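PDB 5EUF: protease, which probably acts as a zinc-dependent M16-family metallopeptidase and virulence factor, cleaving the cytoplasmic domain of human junctional adhesion molecule A. Local coordinates for residues B[350-355]-B[388-394]; B[4-8]-B[358-362]; B[152-156]-B[237-241]. One frame throughout, in Å; residues are numbered along the deposited sequence.

Interaction 1: B[350-355]-B[388-394]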
ATOM      1  N   ILE B 350      27.638   8.593  26.832  1.00 25.91           N
ATOM      2  CA  ILE B 350      27.335   8.094  25.499  1.00 24.77           C
ATOM      3  C   ILE B 350      28.622   7.913  24.696  1.00 32.12           C
ATOM      4  O   ILE B 350      28.803   6.907  24.011  1.00 41.26           O
ATOM      5  CB  ILE B 350      26.378   9.042  24.746  1.00 23.75           C
ATOM      6  CG1 ILE B 350      25.067   9.192  25.517  1.00 32.98           C
ATOM      7  CG2 ILE B 350      26.101   8.531  23.344  1.00 22.71           C
ATOM      8  CD1 ILE B 350      24.380   7.878  25.805  1.00 42.42           C
ATOM      9  N   LYS B 351      29.524   8.882  24.804  1.00 37.27           N
ATOM     10  CA  LYS B 351      30.753   8.865  24.020  1.00 38.76           C
ATOM     11  C   LYS B 351      31.766   7.847  24.535  1.00 38.70           C
ATOM     12  O   LYS B 351      32.495   7.244  23.748  1.00 33.44           O
ATOM     13  CB  LYS B 351      31.388  10.257  23.990  1.00 26.81           C
ATOM     14  CG  LYS B 351      30.591  11.272  23.193  1.00 28.68           C
ATOM     15  CD  LYS B 351      31.316  12.602  23.094  1.00 38.00           C
ATOM     16  CE  LYS B 351      30.476  13.625  22.347  1.00 41.61           C
ATOM     17  NZ  LYS B 351      31.147  14.955  22.259  1.00 39.02           N
ATOM     18  N   ILE B 352      31.820   7.654  25.849  1.00 47.13           N
ATOM     19  CA  ILE B 352      32.779   6.710  26.410  1.00 51.96           C
ATOM     20  C   ILE B 352      32.323   5.279  26.123  1.00 42.72           C
ATOM     21  O   ILE B 352      33.148   4.384  25.933  1.00 40.13           O
ATOM     22  CB  ILE B 352      32.988   6.924  27.934  1.00 71.57           C
ATOM     23  CG1 ILE B 352      34.114   6.029  28.457  1.00 81.52           C
ATOM     24  CG2 ILE B 352      31.709   6.678  28.709  1.00 84.23           C
ATOM     25  CD1 ILE B 352      34.323   6.117  29.955  1.00 90.19           C
ATOM     26  N   ASN B 353      31.010   5.073  26.060  1.00 39.93           N
ATOM     27  CA  ASN B 353      30.465   3.756  25.750  1.00 46.22           C
ATOM     28  C   ASN B 353      30.638   3.418  24.277  1.00 43.29           C
ATOM     29  O   ASN B 353      30.841   2.257  23.916  1.00 50.44           O
ATOM     30  CB  ASN B 353      28.986   3.676  26.134  1.00 41.47           C
ATOM     31  CG  ASN B 353      28.772   3.697  27.633  1.00 49.37           C
ATOM     32  OD1 ASN B 353      29.667   3.350  28.406  1.00 43.92           O
ATOM     33  ND2 ASN B 353      27.578   4.103  28.052  1.00 60.28           N
ATOM     34  N   GLN B 354      30.559   4.440  23.431  1.00 34.95           N
ATOM     35  CA  GLN B 354      30.730   4.264  21.995  1.00 33.21           C
ATOM     36  C   GLN B 354      32.171   3.885  21.662  1.00 42.86           C
ATOM     37  O   GLN B 354      32.421   3.102  20.744  1.00 39.79           O
ATOM     38  CB  GLN B 354      30.319   5.538  21.248  1.00 38.30           C
ATOM     39  CG  GLN B 354      30.534   5.486  19.743  1.00 43.55           C
ATOM     40  CD  GLN B 354      29.859   4.292  19.096  1.00 48.86           C
ATOM     41  OE1 GLN B 354      28.814   3.827  19.555  1.00 57.66           O
ATOM     42  NE2 GLN B 354      30.458   3.782  18.026  1.00 48.72           N
ATOM     43  N   LYS B 355      33.115   4.445  22.414  1.00 51.79           N
ATOM     44  CA  LYS B 355      34.520   4.076  22.283  1.00 48.94           C
ATOM     45  C   LYS B 355      34.712   2.599  22.607  1.00 48.05           C
ATOM     46  O   LYS B 355      35.348   1.865  21.852  1.00 59.06           O
ATOM     47  CB  LYS B 355      35.400   4.928  23.203  1.00 51.90           C
ATOM     48  CG  LYS B 355      35.790   6.292  22.650  1.00 48.79           C
ATOM     49  CD  LYS B 355      36.588   7.081  23.683  1.00 59.59           C
ATOM     50  CE  LYS B 355      37.136   8.389  23.117  1.00 65.69           C
ATOM     51  NZ  LYS B 355      38.265   8.181  22.163  1.00 53.81           N
ATOM     52  N   GLN B 388      33.225   7.645  13.711  1.00 34.24           N
ATOM     53  CA  GLN B 388      33.751   7.818  15.064  1.00 31.51           C
ATOM     54  C   GLN B 388      34.079   9.266  15.403  1.00 37.37           C
ATOM     55  O   GLN B 388      33.722   9.752  16.476  1.00 39.46           O
ATOM     56  CB  GLN B 388      34.997   6.956  15.257  1.00 36.90           C
ATOM     57  CG  GLN B 388      34.689   5.493  15.490  1.00 46.75           C
ATOM     58  CD  GLN B 388      33.773   5.287  16.677  1.00 60.60           C
ATOM     59  OE1 GLN B 388      32.676   4.749  16.539  1.00 73.54           O
ATOM     60  NE2 GLN B 388      34.219   5.719  17.851  1.00 64.12           N
ATOM     61  N   GLN B 389      34.756   9.953  14.490  1.00 37.33           N
ATOM     62  CA  GLN B 389      35.133  11.340  14.731  1.00 44.94           C
ATOM     63  C   GLN B 389      33.899  12.235  14.802  1.00 47.40           C
ATOM     64  O   GLN B 389      33.840  13.158  15.612  1.00 50.29           O
ATOM     65  CB  GLN B 389      36.089  11.841  13.644  1.00 57.47           C
ATOM     66  CG  GLN B 389      36.714  13.193  13.954  1.00 77.39           C
ATOM     67  CD  GLN B 389      37.514  13.185  15.248  1.00 86.61           C
ATOM     68  OE1 GLN B 389      38.148  12.188  15.594  1.00 91.46           O
ATOM     69  NE2 GLN B 389      37.482  14.301  15.973  1.00 78.23           N
ATOM     70  N   GLN B 390      32.912  11.951  13.959  1.00 43.46           N
ATOM     71  CA  GLN B 390      31.686  12.737  13.942  1.00 33.63           C
ATOM     72  C   GLN B 390      30.899  12.533  15.229  1.00 36.46           C
ATOM     73  O   GLN B 390      30.266  13.460  15.740  1.00 27.24           O
ATOM     74  CB  GLN B 390      30.826  12.372  12.730  1.00 24.09           C
ATOM     75  CG  GLN B 390      31.321  12.957  11.416  1.00 37.59           C
ATOM     76  CD  GLN B 390      30.351  12.735  10.269  1.00 59.39           C
ATOM     77  OE1 GLN B 390      29.157  12.518  10.480  1.00 65.23           O
ATOM     78  NE2 GLN B 390      30.864  12.790   9.045  1.00 65.86           N
ATOM     79  N   PHE B 391      30.952  11.314  15.753  1.00 31.99           N
ATOM     80  CA  PHE B 391      30.211  10.967  16.958  1.00 31.14           C
ATOM     81  C   PHE B 391      30.817  11.638  18.182  1.00 32.30           C
ATOM     82  O   PHE B 391      30.098  12.143  19.045  1.00 29.82           O
ATOM     83  CB  PHE B 391      30.183   9.449  17.146  1.00 27.32           C
ATOM     84  CG  PHE B 391      29.137   8.973  18.113  1.00 28.57           C
ATOM     85  CD1 PHE B 391      29.390   8.948  19.474  1.00 23.12           C
ATOM     86  CD2 PHE B 391      27.902   8.536  17.659  1.00 27.61           C
ATOM     87  CE1 PHE B 391      28.429   8.506  20.364  1.00 32.73           C
ATOM     88  CE2 PHE B 391      26.937   8.092  18.543  1.00 22.20           C
ATOM     89  CZ  PHE B 391      27.200   8.078  19.896  1.00 24.20           C
ATOM     90  N   LEU B 392      32.144  11.645  18.249  1.00 31.82           N
ATOM     91  CA  LEU B 392      32.847  12.183  19.408  1.00 38.40           C
ATOM     92  C   LEU B 392      32.919  13.708  19.381  1.00 37.70           C
ATOM     93  O   LEU B 392      33.299  14.333  20.369  1.00 47.50           O
ATOM     94  CB  LEU B 392      34.253  11.591  19.492  1.00 49.52           C
ATOM     95  CG  LEU B 392      34.296  10.063  19.585  1.00 54.32           C
ATOM     96  CD1 LEU B 392      35.729   9.561  19.670  1.00 51.93           C
ATOM     97  CD2 LEU B 392      33.475   9.571  20.770  1.00 55.70           C
ATOM     98  N   ASP B 393      32.556  14.300  18.249  1.00 39.95           N
ATOM     99  CA  ASP B 393      32.526  15.753  18.127  1.00 32.50           C
ATOM    100  C   ASP B 393      31.109  16.284  18.298  1.00 40.89           C
ATOM    101  O   ASP B 393      30.865  17.481  18.150  1.00 65.14           O
ATOM    102  CB  ASP B 393      33.091  16.201  16.777  1.00 27.81           C
ATOM    103  CG  ASP B 393      34.577  15.946  16.653  1.00 49.95           C
ATOM    104  OD1 ASP B 393      35.262  15.886  17.696  1.00 69.93           O
ATOM    105  OD2 ASP B 393      35.062  15.808  15.512  1.00 61.21           O
ATOM    106  N   LEU B 394      30.174  15.390  18.600  1.00 30.86           N
ATOM    107  CA  LEU B 394      28.793  15.791  18.831  1.00 36.24           C
ATOM    108  C   LEU B 394      28.685  16.634  20.093  1.00 35.79           C
ATOM    109  O   LEU B 394      29.190  16.256  21.148  1.00 32.24           O
ATOM    110  CB  LEU B 394      27.876  14.568  18.942  1.00 36.05           C
ATOM    111  CG  LEU B 394      27.491  13.833  17.656  1.00 28.69           C
ATOM    112  CD1 LEU B 394      26.827  12.508  17.984  1.00 21.67           C
ATOM    113  CD2 LEU B 394      26.569  14.687  16.806  1.00 24.63           C
TER
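The ammonium of Lys351 is gripped by two backbone carbonyls where helix 387-392 gives way to loop: NZ donates to Leu394 O at 2.6 Å and to Leu392 O at 2.9 Å. The first bond lies close to its carbonyl plane, tilted by 18°, whereas for the second the donor stands well above the plane. Extended beyond CG, the Lys351 chain carries NZ this far, its aliphatic part running past Leu392 with Lys351 CB 3.9 Å from Leu392 CD2. The positive charge there probably complements the partial negative charge of the helix C-terminus. Further along, Gln354 NE2 gives a nearly straight hydrogen bond (162°) to Gln388 OE1, 2.8 Å away, meeting a lone pair in the carbonyl plane; the two amides are almost coplanar. The ring of Phe391 fills the middle. Gln354 CG forms a CH-pi contact over one face, 3.9 Å from the Phe391 ring centroid, while Leu394 CD1 lies over the opposite face. At the edge, Ile350 CG2 comes within 3.6 Å of Phe391 CZ. CE and NZ of Lys355 lie beside Leu392 CD1. Phe391 and Leu394 also touch Ala271, so the Phe391 ring is shared between helices 266-276 and 344-361. The pairing is that of near-antiparallel neighbours, with segment axes at 160°, in the helical layer of an M16 alpha/beta domain.

Interaction 2: B[4-8]-B[358-362]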
ATOM      1  N   TYR B   4      41.750   4.382  12.722  1.00 57.82           N
ATOM      2  CA  TYR B   4      41.694   3.220  13.597  1.00 64.06           C
ATOM      3  C   TYR B   4      40.846   2.116  12.973  1.00 68.22           C
ATOM      4  O   TYR B   4      41.008   0.939  13.295  1.00 75.67           O
ATOM      5  CB  TYR B   4      41.140   3.610  14.969  1.00 75.33           C
ATOM      6  CG  TYR B   4      41.947   3.063  16.123  1.00 95.79           C
ATOM      7  CD1 TYR B   4      43.172   3.623  16.466  1.00102.94           C
ATOM      8  CD2 TYR B   4      41.486   1.987  16.871  1.00101.68           C
ATOM      9  CE1 TYR B   4      43.916   3.126  17.520  1.00113.02           C
ATOM     10  CE2 TYR B   4      42.223   1.483  17.927  1.00107.61           C
ATOM     11  CZ  TYR B   4      43.437   2.056  18.248  1.00114.32           C
ATOM     12  OH  TYR B   4      44.175   1.559  19.299  1.00114.46           O
ATOM     13  N   LEU B   5      39.943   2.505  12.078  1.00 70.90           N
ATOM     14  CA  LEU B   5      39.109   1.550  11.355  1.00 61.12           C
ATOM     15  C   LEU B   5      39.959   0.767  10.357  1.00 60.26           C
ATOM     16  O   LEU B   5      40.740   1.361   9.613  1.00 68.05           O
ATOM     17  CB  LEU B   5      37.966   2.271  10.633  1.00 53.83           C
ATOM     18  CG  LEU B   5      36.803   1.422  10.110  1.00 47.78           C
ATOM     19  CD1 LEU B   5      35.964   0.888  11.261  1.00 37.95           C
ATOM     20  CD2 LEU B   5      35.941   2.211   9.134  1.00 44.40           C
ATOM     21  N   PRO B   6      39.813  -0.568  10.345  1.00 56.02           N
ATOM     22  CA  PRO B   6      40.598  -1.475   9.496  1.00 43.12           C
ATOM     23  C   PRO B   6      40.642  -1.061   8.029  1.00 39.62           C
ATOM     24  O   PRO B   6      39.603  -0.769   7.436  1.00 41.26           O
ATOM     25  CB  PRO B   6      39.866  -2.810   9.647  1.00 41.76           C
ATOM     26  CG  PRO B   6      39.263  -2.744  10.995  1.00 51.95           C
ATOM     27  CD  PRO B   6      38.864  -1.307  11.195  1.00 59.62           C
ATOM     28  N   LYS B   7      41.841  -1.035   7.458  1.00 53.94           N
ATOM     29  CA  LYS B   7      42.001  -0.761   6.037  1.00 37.26           C
ATOM     30  C   LYS B   7      41.420  -1.913   5.224  1.00 49.02           C
ATOM     31  O   LYS B   7      41.267  -3.025   5.731  1.00 44.11           O
ATOM     32  CB  LYS B   7      43.476  -0.544   5.689  1.00 39.74           C
ATOM     33  N   HIS B   8      41.096  -1.648   3.965  1.00 42.91           N
ATOM     34  CA  HIS B   8      40.497  -2.662   3.107  1.00 34.89           C
ATOM     35  C   HIS B   8      40.981  -2.539   1.668  1.00 43.36           C
ATOM     36  O   HIS B   8      41.580  -1.534   1.285  1.00 53.95           O
ATOM     37  CB  HIS B   8      38.974  -2.553   3.142  1.00 33.64           C
ATOM     38  CG  HIS B   8      38.444  -1.353   2.420  1.00 35.28           C
ATOM     39  ND1 HIS B   8      38.489  -0.083   2.954  1.00 41.81           N
ATOM     40  CD2 HIS B   8      37.866  -1.229   1.202  1.00 37.86           C
ATOM     41  CE1 HIS B   8      37.957   0.771   2.097  1.00 39.51           C
ATOM     42  NE2 HIS B   8      37.571   0.101   1.026  1.00 37.71           N
ATOM     43  N   PHE B 358      33.226   0.241  20.032  1.00 35.86           N
ATOM     44  CA  PHE B 358      33.967   0.295  18.780  1.00 28.96           C
ATOM     45  C   PHE B 358      35.230  -0.558  18.842  1.00 46.99           C
ATOM     46  O   PHE B 358      35.464  -1.385  17.962  1.00 67.81           O
ATOM     47  CB  PHE B 358      34.325   1.740  18.430  1.00 41.54           C
ATOM     48  CG  PHE B 358      34.996   1.888  17.096  1.00 59.65           C
ATOM     49  CD1 PHE B 358      34.270   1.761  15.922  1.00 65.87           C
ATOM     50  CD2 PHE B 358      36.352   2.154  17.014  1.00 59.37           C
ATOM     51  CE1 PHE B 358      34.884   1.896  14.692  1.00 63.34           C
ATOM     52  CE2 PHE B 358      36.973   2.291  15.787  1.00 67.34           C
ATOM     53  CZ  PHE B 358      36.237   2.163  14.624  1.00 66.74           C
ATOM     54  N   ILE B 359      36.035  -0.361  19.882  1.00 36.08           N
ATOM     55  CA  ILE B 359      37.264  -1.135  20.044  1.00 38.45           C
ATOM     56  C   ILE B 359      36.966  -2.611  20.302  1.00 33.36           C
ATOM     57  O   ILE B 359      37.777  -3.477  19.981  1.00 46.89           O
ATOM     58  CB  ILE B 359      38.142  -0.584  21.191  1.00 56.88           C
ATOM     59  CG1 ILE B 359      37.376  -0.598  22.515  1.00 65.18           C
ATOM     60  CG2 ILE B 359      38.627   0.821  20.863  1.00 33.82           C
ATOM     61  CD1 ILE B 359      38.146  -0.008  23.680  1.00 65.08           C
ATOM     62  N   SER B 360      35.801  -2.897  20.874  1.00 37.58           N
ATOM     63  CA  SER B 360      35.386  -4.275  21.106  1.00 44.75           C
ATOM     64  C   SER B 360      35.030  -4.954  19.788  1.00 61.76           C
ATOM     65  O   SER B 360      35.210  -6.163  19.632  1.00 63.13           O
ATOM     66  CB  SER B 360      34.195  -4.329  22.066  1.00 32.36           C
ATOM     67  N   ASN B 361      34.527  -4.166  18.843  1.00 58.68           N
ATOM     68  CA  ASN B 361      34.123  -4.682  17.540  1.00 46.35           C
ATOM     69  C   ASN B 361      35.302  -4.977  16.618  1.00 53.54           C
ATOM     70  O   ASN B 361      35.227  -5.874  15.779  1.00 68.65           O
ATOM     71  CB  ASN B 361      33.176  -3.701  16.852  1.00 39.90           C
ATOM     72  CG  ASN B 361      31.800  -3.678  17.485  1.00 48.17           C
ATOM     73  OD1 ASN B 361      31.404  -4.619  18.177  1.00 46.88           O
ATOM     74  ND2 ASN B 361      31.058  -2.601  17.249  1.00 40.17           N
ATOM     75  N   LEU B 362      36.388  -4.226  16.775  1.00 47.36           N
ATOM     76  CA  LEU B 362      37.560  -4.394  15.920  1.00 42.95           C
ATOM     77  C   LEU B 362      38.269  -5.716  16.194  1.00 45.53           C
ATOM     78  O   LEU B 362      39.124  -6.144  15.419  1.00 44.47           O
ATOM     79  CB  LEU B 362      38.535  -3.230  16.108  1.00 42.39           C
ATOM     80  CG  LEU B 362      37.976  -1.836  15.821  1.00 38.24           C
ATOM     81  CD1 LEU B 362      39.073  -0.784  15.908  1.00 36.75           C
ATOM     82  CD2 LEU B 362      37.293  -1.797  14.464  1.00 31.80           C
TER
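Leu5 meets Phe358 at the rim of its ring: Leu5 CD1 approaches near the ring plane, 3.6 Å from Phe358 CZ, and the two side chains cross at about a right angle. Tyr4 CB also lies near that plane, though more distantly. Phe358 points out from the helix with CG anti to the backbone N (chi1 -175°), which turns its outer edge to the N-terminal chain. Leu362, one helical turn on, sets CD2 over a face of the Phe358 ring and spreads its two methyls between different partners. Leu362 CD2 sits against the proline, 3.7 Å from Pro6 CD, the two side chains crossing obliquely. Leu362 CD1 comes to the edge of the tyrosine ring, 3.8 Å from Tyr4 CD2, with the side chains again nearly perpendicular, and lies beside the Tyr4 carbonyl oxygen as well. Tyr4, the first modelled residue, is poorly ordered and touches a crystal neighbour, so its part is the less certain one. No hydrogen bond links the segments; the contact is apolar and at the surface. Leu5 also rests on Leu384 and Thr385, so the N-terminal chain passes Phe358, Leu362 and the short helix 381-385 before entering strand 9-12, one of the two edge strands of the six-stranded sheet within this chain.

Interaction 3: B[152-156]-B[237-241]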
ATOM      1  N   ASN B 152       2.673  -0.069   8.180  1.00 15.59           N
ATOM      2  CA  ASN B 152       1.465   0.128   7.384  1.00 25.10           C
ATOM      3  C   ASN B 152       0.930   1.547   7.539  1.00 28.73           C
ATOM      4  O   ASN B 152       0.392   2.129   6.594  1.00 15.20           O
ATOM      5  CB  ASN B 152       0.373  -0.870   7.781  1.00 26.80           C
ATOM      6  CG  ASN B 152       0.732  -2.300   7.444  1.00 32.29           C
ATOM      7  OD1 ASN B 152       0.202  -3.240   8.040  1.00 26.37           O
ATOM      8  ND2 ASN B 152       1.635  -2.476   6.485  1.00 30.76           N
ATOM      9  N   THR B 153       1.083   2.094   8.740  1.00 14.96           N
ATOM     10  CA  THR B 153       0.549   3.410   9.065  1.00 27.63           C
ATOM     11  C   THR B 153       1.519   4.525   8.684  1.00 33.07           C
ATOM     12  O   THR B 153       1.128   5.511   8.057  1.00 41.79           O
ATOM     13  CB  THR B 153       0.221   3.522  10.568  1.00 19.18           C
ATOM     14  OG1 THR B 153      -0.530   2.375  10.983  1.00 16.83           O
ATOM     15  CG2 THR B 153      -0.582   4.782  10.854  1.00 16.17           C
ATOM     16  N   ALA B 154       2.781   4.358   9.066  1.00 24.81           N
ATOM     17  CA  ALA B 154       3.799   5.384   8.867  1.00 26.06           C
ATOM     18  C   ALA B 154       4.078   5.639   7.389  1.00 21.66           C
ATOM     19  O   ALA B 154       4.306   6.779   6.983  1.00 14.09           O
ATOM     20  CB  ALA B 154       5.083   4.992   9.585  1.00 24.94           C
ATOM     21  N   TYR B 155       4.071   4.571   6.598  1.00 18.41           N
ATOM     22  CA  TYR B 155       4.292   4.673   5.159  1.00 18.52           C
ATOM     23  C   TYR B 155       3.033   4.272   4.398  1.00 26.17           C
ATOM     24  O   TYR B 155       2.335   3.332   4.780  1.00 43.05           O
ATOM     25  CB  TYR B 155       5.464   3.797   4.719  1.00 16.87           C
ATOM     26  CG  TYR B 155       6.810   4.193   5.289  1.00 27.96           C
ATOM     27  CD1 TYR B 155       7.608   5.138   4.652  1.00 21.48           C
ATOM     28  CD2 TYR B 155       7.296   3.602   6.449  1.00 19.71           C
ATOM     29  CE1 TYR B 155       8.843   5.494   5.157  1.00 12.84           C
ATOM     30  CE2 TYR B 155       8.533   3.952   6.964  1.00 15.04           C
ATOM     31  CZ  TYR B 155       9.302   4.897   6.312  1.00 17.52           C
ATOM     32  OH  TYR B 155      10.532   5.247   6.823  1.00 31.27           O
ATOM     33  N   VAL B 156       2.754   4.981   3.313  1.00 24.88           N
ATOM     34  CA  VAL B 156       1.527   4.768   2.557  1.00 22.66           C
ATOM     35  C   VAL B 156       1.828   4.275   1.145  1.00 16.54           C
ATOM     36  O   VAL B 156       1.093   3.464   0.582  1.00 25.20           O
ATOM     37  CB  VAL B 156       0.698   6.066   2.484  1.00 20.45           C
ATOM     38  CG1 VAL B 156      -0.557   5.864   1.653  1.00 21.03           C
ATOM     39  CG2 VAL B 156       0.342   6.541   3.883  1.00 18.01           C
ATOM     40  N   ALA B 237       0.094  14.002  11.837  1.00 22.74           N
ATOM     41  CA  ALA B 237       0.109  12.795  12.660  1.00 24.71           C
ATOM     42  C   ALA B 237      -0.745  11.669  12.084  1.00 20.16           C
ATOM     43  O   ALA B 237      -1.811  11.909  11.522  1.00 27.08           O
ATOM     44  CB  ALA B 237      -0.352  13.126  14.072  1.00 18.81           C
ATOM     45  N   ARG B 238      -0.266  10.438  12.232  1.00 22.02           N
ATOM     46  CA  ARG B 238      -1.013   9.258  11.808  1.00 24.35           C
ATOM     47  C   ARG B 238      -1.136   8.273  12.963  1.00 25.03           C
ATOM     48  O   ARG B 238      -0.142   7.937  13.604  1.00 34.16           O
ATOM     49  CB  ARG B 238      -0.335   8.590  10.608  1.00 16.59           C
ATOM     50  CG  ARG B 238      -0.140   9.515   9.417  1.00 26.41           C
ATOM     51  CD  ARG B 238       0.663   8.857   8.304  1.00 16.02           C
ATOM     52  NE  ARG B 238       0.949   9.802   7.227  1.00 31.45           N
ATOM     53  CZ  ARG B 238       1.703   9.528   6.167  1.00 35.56           C
ATOM     54  NH1 ARG B 238       2.257   8.332   6.032  1.00 43.23           N
ATOM     55  NH2 ARG B 238       1.908  10.455   5.240  1.00 42.38           N
ATOM     56  N   THR B 239      -2.356   7.826  13.245  1.00 29.51           N
ATOM     57  CA  THR B 239      -2.571   6.853  14.315  1.00 29.94           C
ATOM     58  C   THR B 239      -3.379   5.643  13.857  1.00 30.43           C
ATOM     59  O   THR B 239      -4.092   5.688  12.851  1.00 31.84           O
ATOM     60  CB  THR B 239      -3.300   7.471  15.529  1.00 25.06           C
ATOM     61  OG1 THR B 239      -4.677   7.697  15.201  1.00 33.70           O
ATOM     62  CG2 THR B 239      -2.646   8.774  15.955  1.00 30.05           C
ATOM     63  N   ALA B 240      -3.262   4.566  14.625  1.00 18.80           N
ATOM     64  CA  ALA B 240      -3.988   3.334  14.372  1.00 19.22           C
ATOM     65  C   ALA B 240      -4.048   2.506  15.648  1.00 19.87           C
ATOM     66  O   ALA B 240      -3.043   2.338  16.337  1.00 20.06           O
ATOM     67  CB  ALA B 240      -3.331   2.549  13.254  1.00 18.44           C
ATOM     68  N   VAL B 241      -5.231   2.000  15.971  1.00 21.52           N
ATOM     69  CA  VAL B 241      -5.384   1.131  17.128  1.00 22.78           C
ATOM     70  C   VAL B 241      -5.548  -0.308  16.667  1.00 27.41           C
ATOM     71  O   VAL B 241      -6.330  -0.590  15.760  1.00 48.96           O
ATOM     72  CB  VAL B 241      -6.588   1.544  17.995  1.00 23.12           C
ATOM     73  CG1 VAL B 241      -6.849   0.505  19.073  1.00 24.23           C
ATOM     74  CG2 VAL B 241      -6.351   2.913  18.610  1.00 23.07           C
TER
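Arg238 turns CG away from its carbonyl carbon (chi1 -56°) and then runs straight from CG to NE, which carries its guanidinium alongside Thr153 to the end of helix 142-154. Thr153 in turn has CG2 anti to its own N, and this Thr153 methyl lies 3.8 Å from Arg238 CB as the two side chains slide past each other in opposite directions. The hydroxyl OG1 of Thr153 is hydrogen-bonded to Arg149 O one turn back and meets only the methyl of Ala240 across the contact, with Ala240 CB 3.6 Å from Thr153 OG1. Strand 238-243 is one of the two edge strands, within the chain, of the five-stranded sheet of the second M16 domain, paired in parallel with strand 412-418. Residues 238 to 240 also form an antiparallel ladder with a strand of the second subunit, so the sheet continues through the dimer interface, where Thr239 OG1 is hydrogen-bonded to Thr239 OG1 of the second subunit. Arg238 CD passes 3.4 Å from the carbonyl oxygen of Thr153, which lies near the plane of the guanidinium. NH1 of Arg238 is close to Ala154 O but too poorly angled to count as a hydrogen bond; that oxygen accepts one from Lys257 NZ. Beyond it, Val156 CG2 packs obliquely on the guanidinium, 3.4 Å from Arg238 NH1.

Interactions 1 and 2 are neighbours, their centres 14 Å apart, and both use helix 344-361: its middle pairs with 388-394 and its last part receives the N-terminal segment. They meet directly where Gln388 OE1 packs on Phe358 CD1. Interaction 3 lies far off, its centre about 34 Å and 39 Å from theirs, and across the chain's centre from interaction 2. Along the sequence, the long loop closed by interaction 2 encloses interaction 3, which closes before interaction 1 opens; the segments of interactions 1 and 2 alternate. Interactions 2 and 3 each join a segment of the N-terminal half to one of the C-terminal half, one at the outer surface and the other beside the subunit interface.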